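Local coordinates for AP endonuclease, family protein 2 (Mycobacterium smegmatis, PDB 5TNV) that binds magnesium through a xylose isomerase-like TIM barrel and may act as an endonuclease, at residues A[153-158]-A[300-305]; A[243-248]-A[286-291]; A[253-258]-A[277-282]. All coordinates share one frame; numbering follows the deposited sequence. Where two conformers were deposited one is given.

Contact 1 of 3, residues A[153-158]-A[300-305]; sequences QIWFWL and EHYGSD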
loop_
_atom_site.group_PDB
_atom_site.type_symbol
_atom_site.label_atom_id
_atom_site.label_comp_id
_atom_site.label_asym_id
_atom_site.label_seq_id
_atom_site.Cartn_x
_atom_site.Cartn_y
_atom_site.Cartn_z
ATOM N N GLN A 153 23.355 -1.008 2.911
ATOM C CA GLN A 153 22.153 -1.033 3.728
ATOM C C GLN A 153 20.909 -1.423 2.917
ATOM O O GLN A 153 20.887 -1.304 1.682
ATOM C CB GLN A 153 21.905 0.355 4.352
ATOM C CG GLN A 153 23.054 0.908 5.138
ATOM C CD GLN A 153 23.443 0.023 6.255
ATOM O OE1 GLN A 153 22.601 -0.305 7.108
ATOM N NE2 GLN A 153 24.731 -0.308 6.287
ATOM N N ILE A 154 19.874 -1.824 3.607
ATOM C CA ILE A 154 18.582 -2.101 2.961
ATOM C C ILE A 154 18.026 -0.858 2.251
ATOM O O ILE A 154 17.428 -0.971 1.185
ATOM C CB ILE A 154 17.648 -2.685 4.019
ATOM C CG1 ILE A 154 18.092 -4.150 4.319
ATOM C CG2 ILE A 154 16.170 -2.625 3.609
ATOM C CD1 ILE A 154 17.464 -4.741 5.568
ATOM N N TRP A 155 18.269 0.314 2.831
ATOM C CA TRP A 155 18.017 1.589 2.187
ATOM C C TRP A 155 19.208 2.501 2.498
ATOM O O TRP A 155 19.685 2.516 3.641
ATOM C CB TRP A 155 16.786 2.274 2.660
ATOM C CG TRP A 155 15.485 1.581 2.494
ATOM C CD1 TRP A 155 14.654 1.151 3.509
ATOM C CD2 TRP A 155 14.818 1.298 1.268
ATOM N NE1 TRP A 155 13.526 0.598 2.944
ATOM C CE2 TRP A 155 13.596 0.690 1.573
ATOM C CE3 TRP A 155 15.145 1.515 -0.074
ATOM C CZ2 TRP A 155 12.697 0.298 0.563
ATOM C CZ3 TRP A 155 14.272 1.129 -1.065
ATOM C CH2 TRP A 155 13.051 0.522 -0.716
ATOM N N PHE A 156 19.593 3.350 1.532
ATOM C CA PHE A 156 20.780 4.191 1.781
ATOM C C PHE A 156 20.584 5.110 2.971
ATOM O O PHE A 156 21.567 5.495 3.608
ATOM C CB PHE A 156 21.166 4.964 0.518
ATOM C CG PHE A 156 20.159 6.001 0.030
ATOM C CD1 PHE A 156 20.088 7.255 0.613
ATOM C CD2 PHE A 156 19.311 5.714 -1.049
ATOM C CE1 PHE A 156 19.178 8.204 0.145
ATOM C CE2 PHE A 156 18.414 6.655 -1.517
ATOM C CZ PHE A 156 18.364 7.895 -0.895
ATOM N N TRP A 157 19.348 5.545 3.224
ATOM C CA TRP A 157 19.087 6.531 4.261
ATOM C C TRP A 157 19.144 5.935 5.658
ATOM O O TRP A 157 18.996 6.691 6.650
ATOM C CB TRP A 157 17.749 7.240 4.046
ATOM C CG TRP A 157 16.566 6.323 3.999
ATOM C CD1 TRP A 157 15.910 5.736 5.041
ATOM C CD2 TRP A 157 15.882 5.887 2.803
ATOM N NE1 TRP A 157 14.881 4.959 4.599
ATOM C CE2 TRP A 157 14.832 5.032 3.214
ATOM C CE3 TRP A 157 16.085 6.110 1.445
ATOM C CZ2 TRP A 157 13.967 4.440 2.305
ATOM C CZ3 TRP A 157 15.234 5.529 0.542
ATOM C CH2 TRP A 157 14.192 4.692 0.985
ATOM N N LEU A 158 19.393 4.639 5.801
ATOM C CA LEU A 158 19.489 4.035 7.121
ATOM C C LEU A 158 20.768 4.389 7.844
ATOM O O LEU A 158 20.815 4.192 9.067
ATOM C CB LEU A 158 19.318 2.518 7.030
ATOM C CG LEU A 158 17.977 2.049 6.519
ATOM C CD1 LEU A 158 17.927 0.513 6.467
ATOM C CD2 LEU A 158 16.795 2.578 7.351
ATOM N N GLU A 300 9.087 11.235 -8.346
ATOM C CA GLU A 300 10.256 10.468 -7.963
ATOM C C GLU A 300 9.797 9.326 -7.054
ATOM O O GLU A 300 8.896 9.565 -6.296
ATOM C CB GLU A 300 11.350 11.281 -7.215
ATOM C CG GLU A 300 12.789 10.824 -7.477
ATOM C CD GLU A 300 13.440 10.084 -6.328
ATOM O OE1 GLU A 300 13.362 10.473 -5.120
ATOM O OE2 GLU A 300 14.170 9.081 -6.693
ATOM N N HIS A 301 10.475 8.203 -7.016
ATOM C CA HIS A 301 10.142 7.142 -6.039
ATOM C C HIS A 301 11.292 6.185 -5.986
ATOM O O HIS A 301 11.245 5.167 -6.751
ATOM C CB HIS A 301 8.872 6.450 -6.457
ATOM C CG HIS A 301 8.269 5.554 -5.429
ATOM N ND1 HIS A 301 7.482 5.999 -4.389
ATOM C CD2 HIS A 301 8.331 4.190 -5.308
ATOM C CE1 HIS A 301 7.094 4.972 -3.706
ATOM N NE2 HIS A 301 7.582 3.838 -4.232
ATOM N N TYR A 302 12.201 6.348 -5.102
ATOM C CA TYR A 302 13.347 5.434 -4.940
ATOM C C TYR A 302 12.851 4.103 -4.399
ATOM O O TYR A 302 12.122 4.041 -3.414
ATOM C CB TYR A 302 14.372 6.061 -4.027
ATOM C CG TYR A 302 15.624 5.212 -3.943
ATOM C CD1 TYR A 302 15.759 4.210 -2.978
ATOM C CD2 TYR A 302 16.697 5.379 -4.808
ATOM C CE1 TYR A 302 16.877 3.435 -2.882
ATOM C CE2 TYR A 302 17.842 4.592 -4.713
ATOM C CZ TYR A 302 17.931 3.610 -3.756
ATOM O OH TYR A 302 19.035 2.825 -3.630
ATOM N N GLY A 303 13.308 3.027 -4.994
ATOM C CA GLY A 303 12.969 1.690 -4.549
ATOM C C GLY A 303 11.625 1.237 -5.064
ATOM O O GLY A 303 10.888 1.935 -5.742
ATOM N N SER A 304 11.315 -0.028 -4.726
ATOM C CA SER A 304 10.077 -0.648 -5.123
ATOM C C SER A 304 9.923 -0.571 -6.643
ATOM O O SER A 304 10.915 -0.527 -7.371
ATOM C CB SER A 304 8.937 0.001 -4.319
ATOM O OG SER A 304 7.673 -0.628 -4.529
ATOM N N ASP A 305 8.691 -0.568 -7.156
ATOM C CA ASP A 305 8.490 -0.360 -8.603
ATOM C C ASP A 305 8.428 1.149 -8.812
ATOM O O ASP A 305 7.350 1.763 -8.820
ATOM C CB ASP A 305 7.251 -1.053 -9.128
ATOM C CG ASP A 305 7.006 -0.791 -10.589
ATOM O OD1 ASP A 305 7.783 -0.085 -11.280
ATOM O OD2 ASP A 305 5.971 -1.318 -11.093
HETATM O O HOH W 1 19.386 2.000 -1.046
#

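Contact 2 of 3, residues A[243-248]-A[286-291]; sequences KVLPYS and RLALEL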
loop_
_atom_site.group_PDB
_atom_site.type_symbol
_atom_site.label_atom_id
_atom_site.label_comp_id
_atom_site.label_asym_id
_atom_site.label_seq_id
_atom_site.Cartn_x
_atom_site.Cartn_y
_atom_site.Cartn_z
ATOM N N LYS A 243 6.006 25.701 6.221
ATOM C CA LYS A 243 7.141 26.590 6.300
ATOM C C LYS A 243 7.772 26.818 4.931
ATOM O O LYS A 243 8.224 27.925 4.675
ATOM C CB LYS A 243 8.188 26.012 7.257
ATOM C CG LYS A 243 7.949 26.170 8.715
ATOM C CD LYS A 243 9.134 25.613 9.497
ATOM C CE LYS A 243 8.754 25.894 10.923
ATOM N NZ LYS A 243 9.888 25.479 11.760
ATOM N N VAL A 244 7.939 25.755 4.164
ATOM C CA VAL A 244 8.752 25.852 2.951
ATOM C C VAL A 244 7.958 26.115 1.676
ATOM O O VAL A 244 8.528 26.658 0.705
ATOM C CB VAL A 244 9.693 24.635 2.770
ATOM C CG1 VAL A 244 10.722 24.596 3.898
ATOM C CG2 VAL A 244 8.915 23.334 2.676
ATOM N N LEU A 245 6.671 25.766 1.613
ATOM C CA LEU A 245 5.898 25.998 0.389
ATOM C C LEU A 245 5.894 27.446 -0.073
ATOM O O LEU A 245 5.919 27.645 -1.308
ATOM C CB LEU A 245 4.493 25.428 0.526
ATOM C CG LEU A 245 4.421 23.911 0.352
ATOM C CD1 LEU A 245 3.050 23.417 0.786
ATOM C CD2 LEU A 245 4.727 23.481 -1.077
ATOM N N PRO A 246 5.847 28.467 0.792
ATOM C CA PRO A 246 5.883 29.862 0.300
ATOM C C PRO A 246 7.112 30.185 -0.538
ATOM O O PRO A 246 7.076 31.173 -1.253
ATOM C CB PRO A 246 5.868 30.694 1.589
ATOM C CG PRO A 246 5.107 29.822 2.555
ATOM C CD PRO A 246 5.652 28.430 2.249
ATOM N N TYR A 247 8.191 29.428 -0.422
ATOM C CA TYR A 247 9.445 29.681 -1.099
ATOM C C TYR A 247 9.708 28.708 -2.248
ATOM O O TYR A 247 10.805 28.717 -2.806
ATOM C CB TYR A 247 10.610 29.591 -0.101
ATOM C CG TYR A 247 10.469 30.523 1.064
ATOM C CD1 TYR A 247 10.908 31.821 0.952
ATOM C CD2 TYR A 247 9.896 30.114 2.264
ATOM C CE1 TYR A 247 10.789 32.701 2.008
ATOM C CE2 TYR A 247 9.743 30.989 3.319
ATOM C CZ TYR A 247 10.201 32.273 3.172
ATOM O OH TYR A 247 10.077 33.171 4.263
ATOM N N SER A 248 8.740 27.840 -2.561
ATOM C CA SER A 248 8.923 26.724 -3.472
ATOM C C SER A 248 8.523 27.035 -4.912
ATOM O O SER A 248 7.438 27.561 -5.173
ATOM C CB SER A 248 8.147 25.518 -2.932
ATOM O OG SER A 248 8.668 25.073 -1.705
ATOM N N ARG A 286 -3.356 21.048 -1.825
ATOM C CA ARG A 286 -4.281 22.166 -1.760
ATOM C C ARG A 286 -3.676 23.337 -1.021
ATOM O O ARG A 286 -3.879 24.502 -1.432
ATOM C CB ARG A 286 -5.599 21.742 -1.096
ATOM C CG ARG A 286 -6.562 21.074 -2.071
ATOM C CD ARG A 286 -7.712 20.422 -1.332
ATOM N NE ARG A 286 -8.774 20.138 -2.292
ATOM C CZ ARG A 286 -9.785 20.894 -2.653
ATOM N NH1 ARG A 286 -10.631 20.432 -3.575
ATOM N NH2 ARG A 286 -10.016 22.081 -2.154
ATOM N N LEU A 287 -2.926 23.108 0.051
ATOM C CA LEU A 287 -2.230 24.143 0.772
ATOM C C LEU A 287 -1.254 24.864 -0.152
ATOM O O LEU A 287 -1.177 26.096 -0.170
ATOM C CB LEU A 287 -1.478 23.565 1.985
ATOM C CG LEU A 287 -0.671 24.582 2.784
ATOM C CD1 LEU A 287 -1.575 25.647 3.378
ATOM C CD2 LEU A 287 0.158 23.825 3.832
ATOM N N ALA A 288 -0.473 24.089 -0.912
ATOM C CA ALA A 288 0.465 24.691 -1.846
ATOM C C ALA A 288 -0.242 25.668 -2.771
ATOM O O ALA A 288 0.192 26.782 -2.978
ATOM C CB ALA A 288 1.181 23.579 -2.631
ATOM N N LEU A 289 -1.364 25.218 -3.352
ATOM C CA LEU A 289 -2.108 26.066 -4.249
ATOM C C LEU A 289 -2.542 27.334 -3.543
ATOM O O LEU A 289 -2.457 28.429 -4.116
ATOM C CB LEU A 289 -3.297 25.334 -4.847
ATOM C CG LEU A 289 -3.046 24.187 -5.703
ATOM C CD1 LEU A 289 -4.322 23.534 -6.159
ATOM C CD2 LEU A 289 -2.311 24.659 -6.904
ATOM N N GLU A 290 -3.054 27.202 -2.325
ATOM C CA GLU A 290 -3.528 28.355 -1.526
ATOM C C GLU A 290 -2.400 29.339 -1.303
ATOM O O GLU A 290 -2.642 30.551 -1.307
ATOM C CB GLU A 290 -4.058 27.853 -0.188
ATOM C CG GLU A 290 -4.408 28.903 0.807
ATOM C CD GLU A 290 -4.676 28.348 2.211
ATOM O OE1 GLU A 290 -4.801 27.105 2.396
ATOM O OE2 GLU A 290 -4.739 29.209 3.106
ATOM N N LEU A 291 -1.181 28.817 -1.113
ATOM C CA LEU A 291 0.019 29.613 -0.875
ATOM C C LEU A 291 0.634 30.146 -2.161
ATOM O O LEU A 291 1.688 30.792 -2.068
ATOM C CB LEU A 291 1.023 28.824 -0.051
ATOM C CG LEU A 291 0.608 28.465 1.356
ATOM C CD1 LEU A 291 1.581 27.491 2.007
ATOM C CD2 LEU A 291 0.471 29.726 2.178
#

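Contact 3 of 3, residues A[253-258]-A[277-282]; sequences IKNYSR and GYVNYR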
loop_
_atom_site.group_PDB
_atom_site.type_symbol
_atom_site.label_atom_id
_atom_site.label_comp_id
_atom_site.label_asym_id
_atom_site.label_seq_id
_atom_site.Cartn_x
_atom_site.Cartn_y
_atom_site.Cartn_z
ATOM N N ILE A 253 7.888 15.031 -5.502
ATOM C CA ILE A 253 6.742 14.713 -4.622
ATOM C C ILE A 253 6.644 13.191 -4.482
ATOM O O ILE A 253 6.317 12.493 -5.437
ATOM C CB ILE A 253 5.473 15.400 -5.159
ATOM C CG1 ILE A 253 4.288 15.178 -4.205
ATOM C CG2 ILE A 253 5.123 15.036 -6.585
ATOM C CD1 ILE A 253 3.095 16.083 -4.473
ATOM N N LYS A 254 6.901 12.715 -3.270
ATOM C CA LYS A 254 6.878 11.275 -2.963
ATOM C C LYS A 254 6.455 11.098 -1.513
ATOM O O LYS A 254 6.508 12.019 -0.690
ATOM C CB LYS A 254 8.215 10.597 -3.265
ATOM C CG LYS A 254 9.401 11.081 -2.471
ATOM C CD LYS A 254 10.631 10.207 -2.692
ATOM C CE LYS A 254 11.919 10.723 -2.045
ATOM N NZ LYS A 254 12.433 11.921 -2.752
ATOM N N ASN A 255 6.093 9.845 -1.176
ATOM C CA ASN A 255 5.591 9.538 0.148
ATOM C C ASN A 255 6.185 8.225 0.689
ATOM O O ASN A 255 6.692 7.377 -0.052
ATOM C CB ASN A 255 4.058 9.489 0.168
ATOM C CG ASN A 255 3.383 9.968 1.434
ATOM O OD1 ASN A 255 4.065 10.232 2.456
ATOM N ND2 ASN A 255 2.083 10.099 1.405
ATOM N N TYR A 256 6.053 8.078 1.992
ATOM C CA TYR A 256 6.514 6.934 2.759
ATOM C C TYR A 256 5.540 6.682 3.887
ATOM O O TYR A 256 5.060 7.671 4.476
ATOM C CB TYR A 256 7.877 7.176 3.428
ATOM C CG TYR A 256 8.989 7.385 2.456
ATOM C CD1 TYR A 256 9.230 8.607 1.844
ATOM C CD2 TYR A 256 9.851 6.330 2.119
ATOM C CE1 TYR A 256 10.243 8.792 0.946
ATOM C CE2 TYR A 256 10.889 6.495 1.220
ATOM C CZ TYR A 256 11.091 7.747 0.609
ATOM O OH TYR A 256 12.114 7.978 -0.267
ATOM N N SER A 257 5.240 5.428 4.251
ATOM C CA SER A 257 4.731 5.212 5.600
ATOM C C SER A 257 5.804 5.689 6.586
ATOM O O SER A 257 7.000 5.663 6.271
ATOM C CB SER A 257 4.400 3.752 5.837
ATOM O OG SER A 257 5.547 2.948 5.665
ATOM N N ARG A 258 5.360 6.039 7.793
ATOM C CA ARG A 258 6.281 6.438 8.863
ATOM C C ARG A 258 5.715 5.872 10.160
ATOM O O ARG A 258 4.507 6.023 10.414
ATOM C CB ARG A 258 6.408 7.946 8.953
ATOM C CG ARG A 258 7.310 8.464 10.066
ATOM C CD ARG A 258 7.512 9.970 9.991
ATOM N NE ARG A 258 8.285 10.496 11.104
ATOM C CZ ARG A 258 9.610 10.376 11.249
ATOM N NH1 ARG A 258 10.340 9.819 10.303
ATOM N NH2 ARG A 258 10.157 10.835 12.365
ATOM N N GLY A 277 0.879 6.986 2.045
ATOM C CA GLY A 277 1.914 7.252 3.004
ATOM C C GLY A 277 1.526 8.235 4.092
ATOM O O GLY A 277 0.344 8.599 4.219
ATOM N N TYR A 278 2.484 8.629 4.884
ATOM C CA TYR A 278 2.242 9.444 6.106
ATOM C C TYR A 278 1.797 10.865 5.772
ATOM O O TYR A 278 0.957 11.444 6.483
ATOM C CB TYR A 278 3.508 9.447 6.948
ATOM C CG TYR A 278 3.320 10.050 8.327
ATOM C CD1 TYR A 278 2.613 9.368 9.287
ATOM C CD2 TYR A 278 3.875 11.279 8.678
ATOM C CE1 TYR A 278 2.439 9.922 10.562
ATOM C CE2 TYR A 278 3.714 11.819 9.924
ATOM C CZ TYR A 278 2.980 11.132 10.883
ATOM O OH TYR A 278 2.844 11.728 12.125
ATOM N N VAL A 279 2.366 11.486 4.741
ATOM C CA VAL A 279 1.929 12.816 4.338
ATOM C C VAL A 279 0.520 12.724 3.761
ATOM O O VAL A 279 0.240 11.759 3.023
ATOM C CB VAL A 279 2.875 13.394 3.270
ATOM C CG1 VAL A 279 2.444 14.839 2.906
ATOM C CG2 VAL A 279 4.327 13.377 3.704
ATOM N N ASN A 280 -0.338 13.696 4.063
ATOM C CA ASN A 280 -1.627 13.850 3.397
ATOM C C ASN A 280 -1.441 14.796 2.223
ATOM O O ASN A 280 -1.521 16.024 2.382
ATOM C CB ASN A 280 -2.693 14.348 4.353
ATOM C CG ASN A 280 -4.057 14.382 3.665
ATOM O OD1 ASN A 280 -4.174 14.450 2.437
ATOM N ND2 ASN A 280 -5.138 14.382 4.459
ATOM N N TYR A 281 -1.142 14.247 1.037
ATOM C CA TYR A 281 -0.861 15.124 -0.095
ATOM C C TYR A 281 -2.115 15.759 -0.677
ATOM O O TYR A 281 -1.972 16.733 -1.467
ATOM C CB TYR A 281 -0.050 14.388 -1.163
ATOM C CG TYR A 281 1.445 14.391 -0.854
ATOM C CD1 TYR A 281 2.178 15.573 -0.969
ATOM C CD2 TYR A 281 2.119 13.262 -0.457
ATOM C CE1 TYR A 281 3.520 15.611 -0.716
ATOM C CE2 TYR A 281 3.485 13.281 -0.191
ATOM C CZ TYR A 281 4.179 14.459 -0.324
ATOM O OH TYR A 281 5.543 14.540 -0.084
ATOM N N ARG A 282 -3.324 15.283 -0.355
ATOM C CA ARG A 282 -4.527 16.023 -0.764
ATOM C C ARG A 282 -4.526 17.374 -0.051
ATOM O O ARG A 282 -4.677 18.436 -0.642
ATOM C CB ARG A 282 -5.770 15.180 -0.496
ATOM C CG ARG A 282 -7.059 15.821 -1.003
ATOM C CD ARG A 282 -8.296 14.922 -0.716
ATOM N NE ARG A 282 -8.064 13.604 -1.245
ATOM C CZ ARG A 282 -8.114 13.260 -2.512
ATOM N NH1 ARG A 282 -8.677 14.041 -3.412
ATOM N NH2 ARG A 282 -7.627 12.094 -2.862
#

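Contact 1 of 3, residues A[153-158]-A[300-305]
Tyr302 OH reaches across to the backbone of Phe156 through a bridging water, which lies 2.7 Å from Tyr302 OH and also takes a weak bond from Phe156 N. Here the loop after helix 148-152 meets the loop leaving strand 297-299 of the TIM barrel. Three aromatic rings of 153-158 touch Tyr302, each differently. Phe156 makes a T-shaped pair: its CD2-CE2 edge is directed at the face of Tyr302, with CE2 above the ring centre, centroids 4.9 Å apart and planes at 84°. Its CG lies between backbone N and carbonyl carbon (chi1 65°), the torsion that brings this edge over the tyrosine. Trp155 instead meets Tyr302 in the plane of the tyrosine, edge against edge, with Trp155 CE3 3.8 Å from Tyr302 CE1. Trp157 adds CZ3 near Tyr302 CD1, while Trp157 CZ2 lies over one face of Trp155, toward its rim. Phe156 also has a cation-pi partner in Arg107, and Trp157 packs edge-to-face on Tyr256. The second subunit joins in: its Tyr278 packs edge-to-face with Trp155, and its Gly277 O receives a hydrogen bond from Ser304 OG. The tyrosine side chain lies about 8 Å from the bound magnesium, so this aromatic cluster stands near the metal site as well as at the subunit interface. Beyond Tyr302, Gly303 takes a positive phi of 82°, and Gly303 CA lies 3.8 Å from the edge atom Trp155 CZ3.

Contact 2 of 3, residues A[243-248]-A[286-291]
Leu245 packs against Ala288 and Leu291 where the end of helix 237-244 comes alongside helix 281-290, two neighbouring helices on the outside of the TIM barrel. The interactions between them are apolar. Leu245 places both methyls on Ala288, with CD2 3.9 Å from Ala288 CB; CD1 also reaches toward Leu287, a looser approach of 4.2 Å to Leu287 CD2. One methyl of Leu291, CD1, serves two neighbours: it lies 3.9 Å from Leu245 CB and also meets Pro246 CD. Leu291 and Pro246 run side by side and point the same way.

Among the polar bonds within 243-248, Val244 O accepts from Tyr247 N at 3.0 Å and from Ser248 OG at 2.9 Å. The two donors come from opposite faces of the carbonyl plane, and the serine hydroxyl stands 53° out of it. Elsewhere this turn packs on helix 203-213, through Val244 and Tyr247 on Val207, while Leu289 touches helix 306-325. With aliphatic carbons meeting aliphatic carbons, the contact is carried by apolar side chains, and the two helices are joined by shape and apolar burial rather than by directional bonds.

Contact 3 of 3, residues A[253-258]-A[277-282]
Tyr256 O accepts from Tyr278 N at 2.8 Å in a nearly straight bond (170° at the hydrogen), and Tyr281 OH gives a bond of the same length to Lys254 O. Between them the side-chain amide of Asn255 grips both ends of the Val279 backbone. Val279 N donates to Asn255 OD1 at 3.1 Å, in the carbonyl plane and on a lone pair, while Asn255 ND2 returns a bond of 3.0 Å to Val279 O. ND2 also donates to Leu274 O, and Tyr256 N adds a weak bond to OD1; together these partners fix the rotation of the amide. Gly277 CA lies against a face of the amide, 3.3 Å from Asn255 ND2.

Packing follows on both flanks. Ile253 CG1, anti to the backbone N (chi1 -176°), makes a CH-pi contact over one face of Tyr281, whose other face is covered by Val279 CG1. Arg258 CB meets the Tyr278 ring off-centre, while its guanidinium goes to the carbonyls of Leu230 and Arg232. Tyr278 OH bonds to Ile154 O of the third subunit.

Lys254 NZ bonds to Asp223, a magnesium ligand, to Glu300 and to Asn226. Strand 251-261 also carries His252, another ligand of the metal, so this is a beta-alpha unit of the TIM barrel, from the metal-site strand to the N-terminus of helix 281-290, where Asn280 is the N-cap, with a weak bond from Arg282 N.

From the N terminus, the chain first reaches 153-158, the loop after helix 148-152, and contact 1 later closes its long loop with 300-305, just past strand 297-299. Inside that loop, contact 2 joins the end of helix 237-244 to helix 281-290, and contact 3 is nested within it again, joining strand 251-261 to the start of the same helix. None of the three cross. Contacts 2 and 3 share helix 281-290 and adjoin in sequence, whereas contacts 1 and 2 stay about 15 Å apart at their nearest atoms. Contacts 1 and 3 touch near the magnesium site, where the Glu300-Lys254 salt bridge ties the loop after strand 297-299 to strand 251-261.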